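Local coordinates for bacterial fluorinating enzyme homolog (PDB 2CW5), which hydrolyses S-adenosyl-L-methionine to adenosine and L-methionine, working as a homotrimer and lacking chlorinase or fluorinase activity, at residues C[2-7]-C[144-149]; C[59-64]-C[83-88]; C[105-110]-C[149-154]. One frame throughout, in Å; residues are numbered along the deposited sequence.

Contact 1. Residues C[2-7]-C[144-149]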
ATOM      1  N   ARG C   2      10.098  -7.057  21.503  1.00 43.70           N
ATOM      2  CA  ARG C   2      10.842  -7.253  20.271  1.00 39.74           C
ATOM      3  C   ARG C   2      10.002  -6.719  19.123  1.00 34.37           C
ATOM      4  O   ARG C   2       8.785  -6.912  19.092  1.00 32.27           O
ATOM      5  CB  ARG C   2      11.132  -8.742  20.069  1.00 42.05           C
ATOM      6  CG  ARG C   2      12.183  -9.283  21.026  1.00 47.67           C
ATOM      7  CD  ARG C   2      11.784 -10.626  21.606  1.00 51.45           C
ATOM      8  NE  ARG C   2      12.738 -11.058  22.626  1.00 55.29           N
ATOM      9  CZ  ARG C   2      12.563 -12.109  23.420  1.00 57.03           C
ATOM     10  NH1 ARG C   2      11.465 -12.846  23.318  1.00 58.59           N
ATOM     11  NH2 ARG C   2      13.485 -12.421  24.321  1.00 58.44           N
ATOM     12  N   PRO C   3      10.635  -6.019  18.172  1.00 30.98           N
ATOM     13  CA  PRO C   3       9.873  -5.485  17.045  1.00 28.14           C
ATOM     14  C   PRO C   3       9.366  -6.596  16.137  1.00 27.22           C
ATOM     15  O   PRO C   3       9.937  -7.695  16.097  1.00 24.70           O
ATOM     16  CB  PRO C   3      10.880  -4.579  16.352  1.00 27.54           C
ATOM     17  CG  PRO C   3      12.181  -5.288  16.602  1.00 30.29           C
ATOM     18  CD  PRO C   3      12.063  -5.667  18.057  1.00 29.79           C
ATOM     19  N   VAL C   4       8.284  -6.310  15.423  1.00 25.38           N
ATOM     20  CA  VAL C   4       7.705  -7.271  14.500  1.00 24.50           C
ATOM     21  C   VAL C   4       7.810  -6.759  13.064  1.00 22.98           C
ATOM     22  O   VAL C   4       7.309  -5.680  12.737  1.00 24.17           O
ATOM     23  CB  VAL C   4       6.211  -7.541  14.816  1.00 25.12           C
ATOM     24  CG1 VAL C   4       5.623  -8.466  13.767  1.00 26.82           C
ATOM     25  CG2 VAL C   4       6.065  -8.169  16.194  1.00 27.34           C
ATOM     26  N   TYR C   5       8.478  -7.533  12.218  1.00 20.67           N
ATOM     27  CA  TYR C   5       8.630  -7.185  10.809  1.00 19.93           C
ATOM     28  C   TYR C   5       7.633  -8.061  10.065  1.00 21.20           C
ATOM     29  O   TYR C   5       7.603  -9.283  10.244  1.00 22.08           O
ATOM     30  CB  TYR C   5      10.070  -7.427  10.364  1.00 19.18           C
ATOM     31  CG  TYR C   5      10.994  -6.345  10.892  1.00 21.63           C
ATOM     32  CD1 TYR C   5      11.213  -5.172  10.163  1.00 21.02           C
ATOM     33  CD2 TYR C   5      11.579  -6.452  12.155  1.00 22.30           C
ATOM     34  CE1 TYR C   5      11.990  -4.130  10.682  1.00 25.23           C
ATOM     35  CE2 TYR C   5      12.359  -5.413  12.687  1.00 26.53           C
ATOM     36  CZ  TYR C   5      12.556  -4.257  11.944  1.00 26.20           C
ATOM     37  OH  TYR C   5      13.308  -3.225  12.462  1.00 30.16           O
ATOM     38  N   PHE C   6       6.834  -7.419   9.221  1.00 21.12           N
ATOM     39  CA  PHE C   6       5.744  -8.077   8.508  1.00 19.43           C
ATOM     40  C   PHE C   6       5.836  -8.103   6.976  1.00 19.99           C
ATOM     41  O   PHE C   6       5.989  -7.064   6.321  1.00 18.26           O
ATOM     42  CB  PHE C   6       4.451  -7.385   8.987  1.00 17.52           C
ATOM     43  CG  PHE C   6       3.172  -8.013   8.513  1.00 18.78           C
ATOM     44  CD1 PHE C   6       3.128  -9.328   8.059  1.00 18.49           C
ATOM     45  CD2 PHE C   6       1.988  -7.269   8.542  1.00 19.52           C
ATOM     46  CE1 PHE C   6       1.924  -9.895   7.638  1.00 17.03           C
ATOM     47  CE2 PHE C   6       0.777  -7.824   8.124  1.00 17.63           C
ATOM     48  CZ  PHE C   6       0.745  -9.140   7.669  1.00 17.50           C
ATOM     49  N   LEU C   7       5.755  -9.306   6.414  1.00 17.09           N
ATOM     50  CA  LEU C   7       5.779  -9.482   4.970  1.00 18.07           C
ATOM     51  C   LEU C   7       4.596 -10.354   4.568  1.00 18.69           C
ATOM     52  O   LEU C   7       4.227 -11.279   5.288  1.00 17.65           O
ATOM     53  CB  LEU C   7       7.084 -10.149   4.514  1.00 17.99           C
ATOM     54  CG  LEU C   7       7.213 -10.413   3.006  1.00 21.11           C
ATOM     55  CD1 LEU C   7       8.680 -10.305   2.578  1.00 20.78           C
ATOM     56  CD2 LEU C   7       6.645 -11.795   2.665  1.00 22.17           C
ATOM     57  N   HIS C 144       2.550 -13.010  20.736  1.00 23.73           N
ATOM     58  CA  HIS C 144       3.032 -13.817  21.850  1.00 24.74           C
ATOM     59  C   HIS C 144       4.553 -13.722  21.940  1.00 24.74           C
ATOM     60  O   HIS C 144       5.103 -13.413  22.997  1.00 25.39           O
ATOM     61  CB  HIS C 144       2.588 -15.266  21.640  1.00 26.37           C
ATOM     62  CG  HIS C 144       2.987 -16.196  22.741  1.00 28.65           C
ATOM     63  ND1 HIS C 144       4.267 -16.691  22.872  1.00 30.08           N
ATOM     64  CD2 HIS C 144       2.264 -16.757  23.738  1.00 27.82           C
ATOM     65  CE1 HIS C 144       4.313 -17.523  23.898  1.00 29.63           C
ATOM     66  NE2 HIS C 144       3.110 -17.580  24.441  1.00 32.11           N
ATOM     67  N   LEU C 145       5.225 -13.973  20.821  1.00 24.32           N
ATOM     68  CA  LEU C 145       6.683 -13.909  20.760  1.00 25.45           C
ATOM     69  C   LEU C 145       7.212 -12.487  20.936  1.00 25.85           C
ATOM     70  O   LEU C 145       8.243 -12.285  21.576  1.00 25.40           O
ATOM     71  CB  LEU C 145       7.175 -14.483  19.429  1.00 25.27           C
ATOM     72  CG  LEU C 145       6.929 -15.986  19.283  1.00 27.50           C
ATOM     73  CD1 LEU C 145       7.194 -16.430  17.847  1.00 27.61           C
ATOM     74  CD2 LEU C 145       7.826 -16.736  20.273  1.00 29.25           C
ATOM     75  N   ALA C 146       6.506 -11.510  20.373  1.00 25.10           N
ATOM     76  CA  ALA C 146       6.913 -10.111  20.481  1.00 28.81           C
ATOM     77  C   ALA C 146       6.905  -9.662  21.944  1.00 31.27           C
ATOM     78  O   ALA C 146       7.713  -8.823  22.349  1.00 31.56           O
ATOM     79  CB  ALA C 146       5.979  -9.223  19.655  1.00 25.62           C
ATOM     80  N   LEU C 147       5.987 -10.221  22.728  1.00 32.86           N
ATOM     81  CA  LEU C 147       5.883  -9.883  24.146  1.00 36.38           C
ATOM     82  C   LEU C 147       7.033 -10.503  24.923  1.00 36.37           C
ATOM     83  O   LEU C 147       7.375 -10.046  26.010  1.00 38.95           O
ATOM     84  CB  LEU C 147       4.557 -10.383  24.725  1.00 37.07           C
ATOM     85  CG  LEU C 147       3.286  -9.625  24.345  1.00 38.88           C
ATOM     86  CD1 LEU C 147       2.069 -10.402  24.822  1.00 38.38           C
ATOM     87  CD2 LEU C 147       3.316  -8.233  24.963  1.00 39.82           C
ATOM     88  N   GLY C 148       7.629 -11.549  24.361  1.00 37.32           N
ATOM     89  CA  GLY C 148       8.737 -12.207  25.026  1.00 37.36           C
ATOM     90  C   GLY C 148       8.329 -13.497  25.707  1.00 37.17           C
ATOM     91  O   GLY C 148       9.123 -14.099  26.429  1.00 36.83           O
ATOM     92  N   LEU C 149       7.090 -13.926  25.480  1.00 35.78           N
ATOM     93  CA  LEU C 149       6.588 -15.159  26.075  1.00 35.56           C
ATOM     94  C   LEU C 149       7.259 -16.374  25.431  1.00 35.70           C
ATOM     95  O   LEU C 149       7.580 -16.360  24.243  1.00 34.18           O
ATOM     96  CB  LEU C 149       5.068 -15.224  25.919  1.00 34.23           C
ATOM     97  CG  LEU C 149       4.307 -14.137  26.680  1.00 36.01           C
ATOM     98  CD1 LEU C 149       2.833 -14.171  26.316  1.00 37.26           C
ATOM     99  CD2 LEU C 149       4.496 -14.341  28.176  1.00 36.58           C
TER

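Contact 2. Residues C[59-64]-C[83-88]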
ATOM      1  N   LEU C  59      18.043  -6.241  10.118  1.00 27.13           N
ATOM      2  CA  LEU C  59      17.048  -6.178  11.180  1.00 28.55           C
ATOM      3  C   LEU C  59      17.617  -6.504  12.555  1.00 28.44           C
ATOM      4  O   LEU C  59      18.508  -7.339  12.691  1.00 25.27           O
ATOM      5  CB  LEU C  59      15.884  -7.132  10.885  1.00 30.26           C
ATOM      6  CG  LEU C  59      15.239  -7.045   9.497  1.00 29.73           C
ATOM      7  CD1 LEU C  59      14.015  -7.947   9.467  1.00 33.49           C
ATOM      8  CD2 LEU C  59      14.859  -5.618   9.170  1.00 30.87           C
ATOM      9  N   PRO C  60      17.094  -5.844  13.596  1.00 29.87           N
ATOM     10  CA  PRO C  60      17.532  -6.049  14.976  1.00 31.07           C
ATOM     11  C   PRO C  60      17.503  -7.522  15.364  1.00 31.51           C
ATOM     12  O   PRO C  60      16.580  -8.252  15.003  1.00 29.26           O
ATOM     13  CB  PRO C  60      16.527  -5.230  15.778  1.00 31.30           C
ATOM     14  CG  PRO C  60      16.205  -4.109  14.860  1.00 31.88           C
ATOM     15  CD  PRO C  60      16.047  -4.807  13.532  1.00 30.36           C
ATOM     16  N   GLU C  61      18.521  -7.945  16.104  1.00 31.06           N
ATOM     17  CA  GLU C  61      18.633  -9.321  16.567  1.00 31.78           C
ATOM     18  C   GLU C  61      17.389  -9.666  17.384  1.00 30.29           C
ATOM     19  O   GLU C  61      16.883  -8.831  18.131  1.00 30.57           O
ATOM     20  CB  GLU C  61      19.867  -9.460  17.459  1.00 35.97           C
ATOM     21  CG  GLU C  61      20.582 -10.790  17.359  1.00 41.86           C
ATOM     22  CD  GLU C  61      21.428 -10.891  16.106  1.00 45.14           C
ATOM     23  OE1 GLU C  61      22.163 -11.890  15.961  1.00 47.69           O
ATOM     24  OE2 GLU C  61      21.357  -9.968  15.265  1.00 47.34           O
ATOM     25  N   GLY C  62      16.897 -10.893  17.249  1.00 27.24           N
ATOM     26  CA  GLY C  62      15.726 -11.286  18.010  1.00 25.90           C
ATOM     27  C   GLY C  62      14.404 -10.719  17.515  1.00 25.63           C
ATOM     28  O   GLY C  62      13.363 -10.926  18.139  1.00 24.41           O
ATOM     29  N   ALA C  63      14.426  -9.996  16.403  1.00 24.73           N
ATOM     30  CA  ALA C  63      13.186  -9.449  15.866  1.00 22.08           C
ATOM     31  C   ALA C  63      12.294 -10.615  15.431  1.00 22.65           C
ATOM     32  O   ALA C  63      12.788 -11.699  15.108  1.00 21.48           O
ATOM     33  CB  ALA C  63      13.482  -8.551  14.675  1.00 23.51           C
ATOM     34  N   VAL C  64      10.985 -10.390  15.435  1.00 20.34           N
ATOM     35  CA  VAL C  64      10.026 -11.406  15.020  1.00 21.17           C
ATOM     36  C   VAL C  64       9.665 -11.145  13.562  1.00 21.11           C
ATOM     37  O   VAL C  64       9.081 -10.110  13.241  1.00 22.17           O
ATOM     38  CB  VAL C  64       8.732 -11.339  15.866  1.00 23.26           C
ATOM     39  CG1 VAL C  64       7.681 -12.296  15.303  1.00 23.49           C
ATOM     40  CG2 VAL C  64       9.040 -11.670  17.314  1.00 25.16           C
ATOM     41  N   LEU C  83      12.978 -20.629  15.632  1.00 24.31           N
ATOM     42  CA  LEU C  83      13.837 -19.733  16.398  1.00 26.73           C
ATOM     43  C   LEU C  83      15.328 -19.839  16.096  1.00 24.85           C
ATOM     44  O   LEU C  83      15.910 -20.921  16.155  1.00 26.05           O
ATOM     45  CB  LEU C  83      13.621 -19.987  17.892  1.00 28.09           C
ATOM     46  CG  LEU C  83      12.172 -20.146  18.368  1.00 33.20           C
ATOM     47  CD1 LEU C  83      12.165 -20.699  19.790  1.00 33.50           C
ATOM     48  CD2 LEU C  83      11.447 -18.812  18.305  1.00 32.52           C
ATOM     49  N   GLY C  84      15.929 -18.696  15.780  1.00 24.61           N
ATOM     50  CA  GLY C  84      17.353 -18.621  15.504  1.00 25.03           C
ATOM     51  C   GLY C  84      17.786 -17.290  16.091  1.00 25.96           C
ATOM     52  O   GLY C  84      17.262 -16.895  17.137  1.00 24.40           O
ATOM     53  N   ARG C  85      18.729 -16.603  15.447  1.00 25.11           N
ATOM     54  CA  ARG C  85      19.163 -15.293  15.923  1.00 27.80           C
ATOM     55  C   ARG C  85      17.950 -14.377  15.788  1.00 26.42           C
ATOM     56  O   ARG C  85      17.788 -13.411  16.534  1.00 25.82           O
ATOM     57  CB  ARG C  85      20.320 -14.739  15.079  1.00 30.03           C
ATOM     58  CG  ARG C  85      21.594 -15.560  15.131  1.00 37.53           C
ATOM     59  CD  ARG C  85      22.829 -14.689  14.906  1.00 41.05           C
ATOM     60  NE  ARG C  85      22.857 -14.050  13.592  1.00 45.74           N
ATOM     61  CZ  ARG C  85      23.113 -14.683  12.450  1.00 48.06           C
ATOM     62  NH1 ARG C  85      23.366 -15.986  12.443  1.00 48.53           N
ATOM     63  NH2 ARG C  85      23.123 -14.008  11.309  1.00 49.17           N
ATOM     64  N   TRP C  86      17.116 -14.679  14.800  1.00 24.08           N
ATOM     65  CA  TRP C  86      15.879 -13.938  14.571  1.00 22.82           C
ATOM     66  C   TRP C  86      14.782 -14.982  14.739  1.00 22.16           C
ATOM     67  O   TRP C  86      15.058 -16.179  14.717  1.00 22.51           O
ATOM     68  CB  TRP C  86      15.834 -13.353  13.157  1.00 21.23           C
ATOM     69  CG  TRP C  86      16.790 -12.212  12.950  1.00 23.17           C
ATOM     70  CD1 TRP C  86      16.624 -10.917  13.354  1.00 24.07           C
ATOM     71  CD2 TRP C  86      18.075 -12.276  12.327  1.00 25.44           C
ATOM     72  NE1 TRP C  86      17.730 -10.169  13.019  1.00 26.21           N
ATOM     73  CE2 TRP C  86      18.637 -10.980  12.389  1.00 25.99           C
ATOM     74  CE3 TRP C  86      18.811 -13.304  11.722  1.00 28.41           C
ATOM     75  CZ2 TRP C  86      19.904 -10.684  11.868  1.00 28.09           C
ATOM     76  CZ3 TRP C  86      20.071 -13.011  11.205  1.00 28.87           C
ATOM     77  CH2 TRP C  86      20.603 -11.708  11.283  1.00 28.86           C
ATOM     78  N   THR C  87      13.549 -14.534  14.921  1.00 21.15           N
ATOM     79  CA  THR C  87      12.433 -15.451  15.098  1.00 22.69           C
ATOM     80  C   THR C  87      11.548 -15.373  13.867  1.00 23.05           C
ATOM     81  O   THR C  87      11.310 -14.290  13.331  1.00 23.99           O
ATOM     82  CB  THR C  87      11.647 -15.090  16.366  1.00 24.01           C
ATOM     83  OG1 THR C  87      12.503 -15.275  17.503  1.00 21.71           O
ATOM     84  CG2 THR C  87      10.400 -15.974  16.513  1.00 23.93           C
ATOM     85  N   TYR C  88      11.067 -16.523  13.415  1.00 20.80           N
ATOM     86  CA  TYR C  88      10.245 -16.573  12.213  1.00 21.57           C
ATOM     87  C   TYR C  88       8.870 -17.146  12.495  1.00 20.18           C
ATOM     88  O   TYR C  88       8.736 -18.116  13.237  1.00 20.07           O
ATOM     89  CB  TYR C  88      10.953 -17.422  11.154  1.00 20.22           C
ATOM     90  CG  TYR C  88      12.387 -17.002  10.920  1.00 22.55           C
ATOM     91  CD1 TYR C  88      12.693 -15.944  10.069  1.00 23.98           C
ATOM     92  CD2 TYR C  88      13.436 -17.624  11.601  1.00 22.18           C
ATOM     93  CE1 TYR C  88      14.008 -15.507   9.903  1.00 23.15           C
ATOM     94  CE2 TYR C  88      14.751 -17.197  11.448  1.00 23.16           C
ATOM     95  CZ  TYR C  88      15.031 -16.135  10.599  1.00 24.88           C
ATOM     96  OH  TYR C  88      16.326 -15.676  10.471  1.00 22.59           O
TER

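Contact 3. Residues C[105-110]-C[149-154]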
ATOM      1  N   PRO C 105      17.473 -22.080  11.918  1.00 27.12           N
ATOM      2  CA  PRO C 105      16.773 -22.202  13.198  1.00 28.65           C
ATOM      3  C   PRO C 105      17.258 -23.361  14.060  1.00 29.53           C
ATOM      4  O   PRO C 105      17.693 -24.398  13.553  1.00 28.35           O
ATOM      5  CB  PRO C 105      15.310 -22.351  12.779  1.00 28.19           C
ATOM      6  CG  PRO C 105      15.405 -23.020  11.454  1.00 29.57           C
ATOM      7  CD  PRO C 105      16.549 -22.288  10.789  1.00 26.98           C
ATOM      8  N   ARG C 106      17.184 -23.165  15.371  1.00 31.35           N
ATOM      9  CA  ARG C 106      17.598 -24.177  16.334  1.00 33.51           C
ATOM     10  C   ARG C 106      16.373 -24.936  16.838  1.00 32.64           C
ATOM     11  O   ARG C 106      16.457 -26.122  17.157  1.00 33.55           O
ATOM     12  CB  ARG C 106      18.317 -23.509  17.508  1.00 36.93           C
ATOM     13  CG  ARG C 106      19.591 -22.775  17.119  1.00 43.58           C
ATOM     14  CD  ARG C 106      20.755 -23.735  16.914  1.00 48.31           C
ATOM     15  NE  ARG C 106      21.187 -24.330  18.177  1.00 52.81           N
ATOM     16  CZ  ARG C 106      22.204 -25.179  18.302  1.00 54.78           C
ATOM     17  NH1 ARG C 106      22.905 -25.543  17.234  1.00 56.21           N
ATOM     18  NH2 ARG C 106      22.521 -25.663  19.496  1.00 55.05           N
ATOM     19  N   ARG C 107      15.237 -24.247  16.907  1.00 30.93           N
ATOM     20  CA  ARG C 107      13.990 -24.858  17.364  1.00 29.83           C
ATOM     21  C   ARG C 107      12.797 -24.401  16.531  1.00 29.18           C
ATOM     22  O   ARG C 107      12.795 -23.295  15.997  1.00 27.70           O
ATOM     23  CB  ARG C 107      13.733 -24.514  18.837  1.00 30.75           C
ATOM     24  CG  ARG C 107      14.711 -25.155  19.805  1.00 33.34           C
ATOM     25  CD  ARG C 107      14.222 -25.021  21.237  1.00 35.83           C
ATOM     26  NE  ARG C 107      14.192 -23.635  21.685  1.00 36.60           N
ATOM     27  CZ  ARG C 107      13.585 -23.227  22.796  1.00 38.68           C
ATOM     28  NH1 ARG C 107      12.957 -24.105  23.568  1.00 36.87           N
ATOM     29  NH2 ARG C 107      13.605 -21.946  23.136  1.00 37.61           N
ATOM     30  N   ALA C 108      11.788 -25.261  16.421  1.00 28.44           N
ATOM     31  CA  ALA C 108      10.578 -24.950  15.664  1.00 27.26           C
ATOM     32  C   ALA C 108       9.374 -25.423  16.467  1.00 28.97           C
ATOM     33  O   ALA C 108       9.475 -26.384  17.235  1.00 27.95           O
ATOM     34  CB  ALA C 108      10.609 -25.640  14.309  1.00 27.01           C
ATOM     35  N   PHE C 109       8.237 -24.755  16.282  1.00 29.10           N
ATOM     36  CA  PHE C 109       7.016 -25.088  17.010  1.00 30.99           C
ATOM     37  C   PHE C 109       5.770 -25.004  16.136  1.00 32.32           C
ATOM     38  O   PHE C 109       5.679 -24.157  15.248  1.00 31.67           O
ATOM     39  CB  PHE C 109       6.840 -24.126  18.188  1.00 31.75           C
ATOM     40  CG  PHE C 109       7.943 -24.190  19.204  1.00 32.74           C
ATOM     41  CD1 PHE C 109       7.832 -25.013  20.319  1.00 34.67           C
ATOM     42  CD2 PHE C 109       9.096 -23.431  19.043  1.00 32.88           C
ATOM     43  CE1 PHE C 109       8.856 -25.077  21.261  1.00 33.51           C
ATOM     44  CE2 PHE C 109      10.123 -23.490  19.975  1.00 32.46           C
ATOM     45  CZ  PHE C 109      10.003 -24.314  21.087  1.00 33.00           C
ATOM     46  N   LEU C 110       4.809 -25.887  16.398  1.00 32.94           N
ATOM     47  CA  LEU C 110       3.545 -25.880  15.669  1.00 32.84           C
ATOM     48  C   LEU C 110       2.722 -24.762  16.297  1.00 31.59           C
ATOM     49  O   LEU C 110       2.717 -24.614  17.516  1.00 31.23           O
ATOM     50  CB  LEU C 110       2.814 -27.215  15.842  1.00 34.68           C
ATOM     51  CG  LEU C 110       2.718 -28.125  14.618  1.00 38.26           C
ATOM     52  CD1 LEU C 110       1.871 -27.454  13.542  1.00 36.84           C
ATOM     53  CD2 LEU C 110       4.113 -28.431  14.099  1.00 37.81           C
ATOM     54  N   LEU C 149       7.090 -13.926  25.480  1.00 35.78           N
ATOM     55  CA  LEU C 149       6.588 -15.159  26.075  1.00 35.56           C
ATOM     56  C   LEU C 149       7.259 -16.374  25.431  1.00 35.70           C
ATOM     57  O   LEU C 149       7.580 -16.360  24.243  1.00 34.18           O
ATOM     58  CB  LEU C 149       5.068 -15.224  25.919  1.00 34.23           C
ATOM     59  CG  LEU C 149       4.307 -14.137  26.680  1.00 36.01           C
ATOM     60  CD1 LEU C 149       2.833 -14.171  26.316  1.00 37.26           C
ATOM     61  CD2 LEU C 149       4.496 -14.341  28.176  1.00 36.58           C
ATOM     62  N   PRO C 150       7.462 -17.451  26.207  1.00 36.87           N
ATOM     63  CA  PRO C 150       8.100 -18.689  25.743  1.00 37.37           C
ATOM     64  C   PRO C 150       7.482 -19.317  24.500  1.00 38.27           C
ATOM     65  O   PRO C 150       6.263 -19.412  24.379  1.00 37.49           O
ATOM     66  CB  PRO C 150       8.002 -19.600  26.962  1.00 38.27           C
ATOM     67  CG  PRO C 150       6.735 -19.156  27.604  1.00 37.60           C
ATOM     68  CD  PRO C 150       6.862 -17.652  27.539  1.00 37.61           C
ATOM     69  N   PRO C 151       8.327 -19.765  23.559  1.00 39.07           N
ATOM     70  CA  PRO C 151       7.849 -20.385  22.322  1.00 39.40           C
ATOM     71  C   PRO C 151       7.010 -21.641  22.546  1.00 39.43           C
ATOM     72  O   PRO C 151       6.038 -21.877  21.828  1.00 38.86           O
ATOM     73  CB  PRO C 151       9.142 -20.662  21.553  1.00 38.82           C
ATOM     74  CG  PRO C 151      10.144 -20.868  22.640  1.00 39.59           C
ATOM     75  CD  PRO C 151       9.800 -19.763  23.607  1.00 39.76           C
ATOM     76  N   GLU C 152       7.378 -22.443  23.543  1.00 40.32           N
ATOM     77  CA  GLU C 152       6.633 -23.663  23.836  1.00 41.06           C
ATOM     78  C   GLU C 152       5.180 -23.350  24.178  1.00 40.11           C
ATOM     79  O   GLU C 152       4.330 -24.240  24.191  1.00 39.20           O
ATOM     80  CB  GLU C 152       7.282 -24.439  24.991  1.00 45.26           C
ATOM     81  CG  GLU C 152       7.601 -23.609  26.223  1.00 48.03           C
ATOM     82  CD  GLU C 152       9.040 -23.133  26.246  1.00 51.64           C
ATOM     83  OE1 GLU C 152       9.466 -22.470  25.278  1.00 54.13           O
ATOM     84  OE2 GLU C 152       9.749 -23.423  27.237  1.00 54.11           O
ATOM     85  N   GLY C 153       4.897 -22.082  24.456  1.00 38.74           N
ATOM     86  CA  GLY C 153       3.538 -21.687  24.771  1.00 36.40           C
ATOM     87  C   GLY C 153       2.683 -21.573  23.518  1.00 35.87           C
ATOM     88  O   GLY C 153       1.474 -21.383  23.602  1.00 36.04           O
ATOM     89  N   LEU C 154       3.313 -21.699  22.354  1.00 35.27           N
ATOM     90  CA  LEU C 154       2.612 -21.596  21.075  1.00 34.73           C
ATOM     91  C   LEU C 154       1.947 -22.891  20.635  1.00 34.50           C
ATOM     92  O   LEU C 154       0.850 -22.877  20.074  1.00 35.28           O
ATOM     93  CB  LEU C 154       3.584 -21.154  19.984  1.00 34.27           C
ATOM     94  CG  LEU C 154       4.199 -19.765  20.131  1.00 35.00           C
ATOM     95  CD1 LEU C 154       5.322 -19.594  19.111  1.00 35.41           C
ATOM     96  CD2 LEU C 154       3.113 -18.714  19.929  1.00 35.05           C
TER

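Contact 1. Residues C[2-7]-C[144-149]
Arg-2 and Val-4, at the start of the chain, meet the last turn of helix 133-147 at Ala-146 and the Schellman motif that ends it. The contact belongs to the alpha/beta N-terminal domain, where strand 4-8 lies between strands 34-37 and 64-68 of a mixed sheet and the helix packs on one face of that sheet.

One hydrogen bond joins the two backbones. Arg-2 N donates to Ala-146 O at 3.1 Å, with 173° at the hydrogen; the donor lies in the carbonyl plane, on a lone pair. Carbonyls of a final helical turn have few amides ahead of them within the helix, and this one is taken up by the chain leading into the first strand.

Apolar packing lies just inside. Val-4 CG2 rests on Ala-146 CB at 3.6 Å. It is placed there by a chi1 of 176°, which sets CG1 opposite the backbone N and turns CG2 opposite the carbonyl carbon. A beta-branched residue suits a strand, and the small methyl of alanine lets the helix come close: the CA atoms of Arg-2 and Ala-146 are 4.9 Å apart. Leu-24 of helix 16-24 also touches Val-4, while Leu-145 reaches on to Thr-87 and Val-89 on strand 87-89 of the same sheet.

At the solvent-facing side, Gly-148 leaves the helix with a positive phi of 102°, a conformation in which a side chain would press on the preceding carbonyl. Gly-148 N returns to Leu-145 O at 2.9 Å, and Leu-149 N closes the wider Schellman bond to His-144 O at 3.2 Å. The Arg-2 chain bends at chi2 and runs along this turn, its guanidinium edge facing Leu-145 O at a distance too long for a bond, and NH1 settles 3.3 Å from Gly-148 CA.

Contact 2. Residues C[59-64]-C[83-88]
A type II turn from Pro-60 to Ala-63 brings the chain alongside residues 85-87, where it enters a parallel bridge between Val-64 and Thr-87 whose CA atoms are 4.7 Å apart. Two backbone bonds join the segments: Gly-62 N gives its hydrogen to Arg-85 O at 2.8 Å, and Thr-87 N reaches Ala-63 O at 2.9 Å, nearly straight at 171°. Glycine fits the third place of the turn because its phi is positive, and Pro-60 O closes the turn by accepting Ala-63 N.

Trp-86 carries the side-chain contact. With chi1 at -71° its CG lies beside its own backbone N, and the indole reaches across to the turn, where NE1 donates to Leu-59 O at 3.0 Å. The oxygen sits at the ring edge, close to the indole plane, yet the N-H comes from above the carbonyl plane and not along a lone pair. This bond satisfies the one polar atom of a buried ring, while Ala-63 CB packs against CD1 at 4.1 Å.

On the outer side Glu-61 bends at chi2 and passes obliquely by the tryptophan to Arg-85. Its OE1 forms a salt bridge with Arg-85 NE at 3.3 Å, meeting the guanidinium at its edge with the two planes 30° apart. Arg-85 NH1 also bonds to Leu-102 O, so the arginine spans the turn and the C-terminal end of helix 99-102. Asp-103 receives the backbone N of both Arg-85 and Trp-86, holding this loop in shape.

The side chains thus fasten the loops leading into parallel strands 64-68 and 87-89, whose pairing starts at the Thr-87 to Ala-63 bond and continues from Thr-87 to Val-65, in the alpha/beta N-terminal domain characteristic of the SAM hydrolase and SAM-dependent halogenase family.

Contact 3. Residues C[105-110]-C[149-154]
Phe-109 and Arg-107 both have chi1 near -65°, which places CG opposite the carbonyl carbon and sends the two side chains from the same face of strand 107-110 toward the 3-10 turn at 151-153. A chi2 of -93° sets the phenyl ring so that Pro-151 and Glu-152 lie over one face. The strand belongs to the mixed sheet of the N-terminal domain, with Arg-106 and Arg-107 forming a classic beta bulge opposite Leu-83; the loop after helix 133-147 leads on to edge strand 157-158.

The tightest approach is from Pro-151 CB to Phe-109 CE2 at 3.4 Å, while the carbonyl carbon of Pro-151 lies above the ring centre. Proline suits this place: it opens the short helical turn and offers a rigid apolar edge to the aromatic face.

Arg-107 bends at chi3, and NH2 comes 3.7 Å from Pro-151 CG, the arginine side chain crossing the proline ring at about a right angle. Glu-152 OE1 lies 4.2 Å from Arg-107 NH1, too far for a salt bridge. On the buried side Leu-154 packs on helix 133-147, while Leu-83 touches both Phe-109 and Pro-151.

No hydrogen bond crosses this contact, so its hold is packing of an aromatic face on Pro-151 and the backbone of Glu-152, with the opposite charges at the exposed margin probably adding only weak attraction.

All three contacts lie around the same mixed sheet of the N-terminal domain. Contact 1 is the most buried, joining an inner strand to helix 133-147; contacts 2 and 3 are only partly buried. Contact 2 is richest in polar bonds, as expected where two strands begin to pair, whereas contact 3 sets a loop on a strand by packing alone and contact 1 combines both modes. Contacts 1 and 2 meet where Tyr-5 and Pro-3 pair with Val-64, and both share the face covered by helix 133-147. Contacts 1 and 3 share Leu-149 as the helix runs into its loop, and the backbone of Leu-83 links contact 2 to the bulge of contact 3.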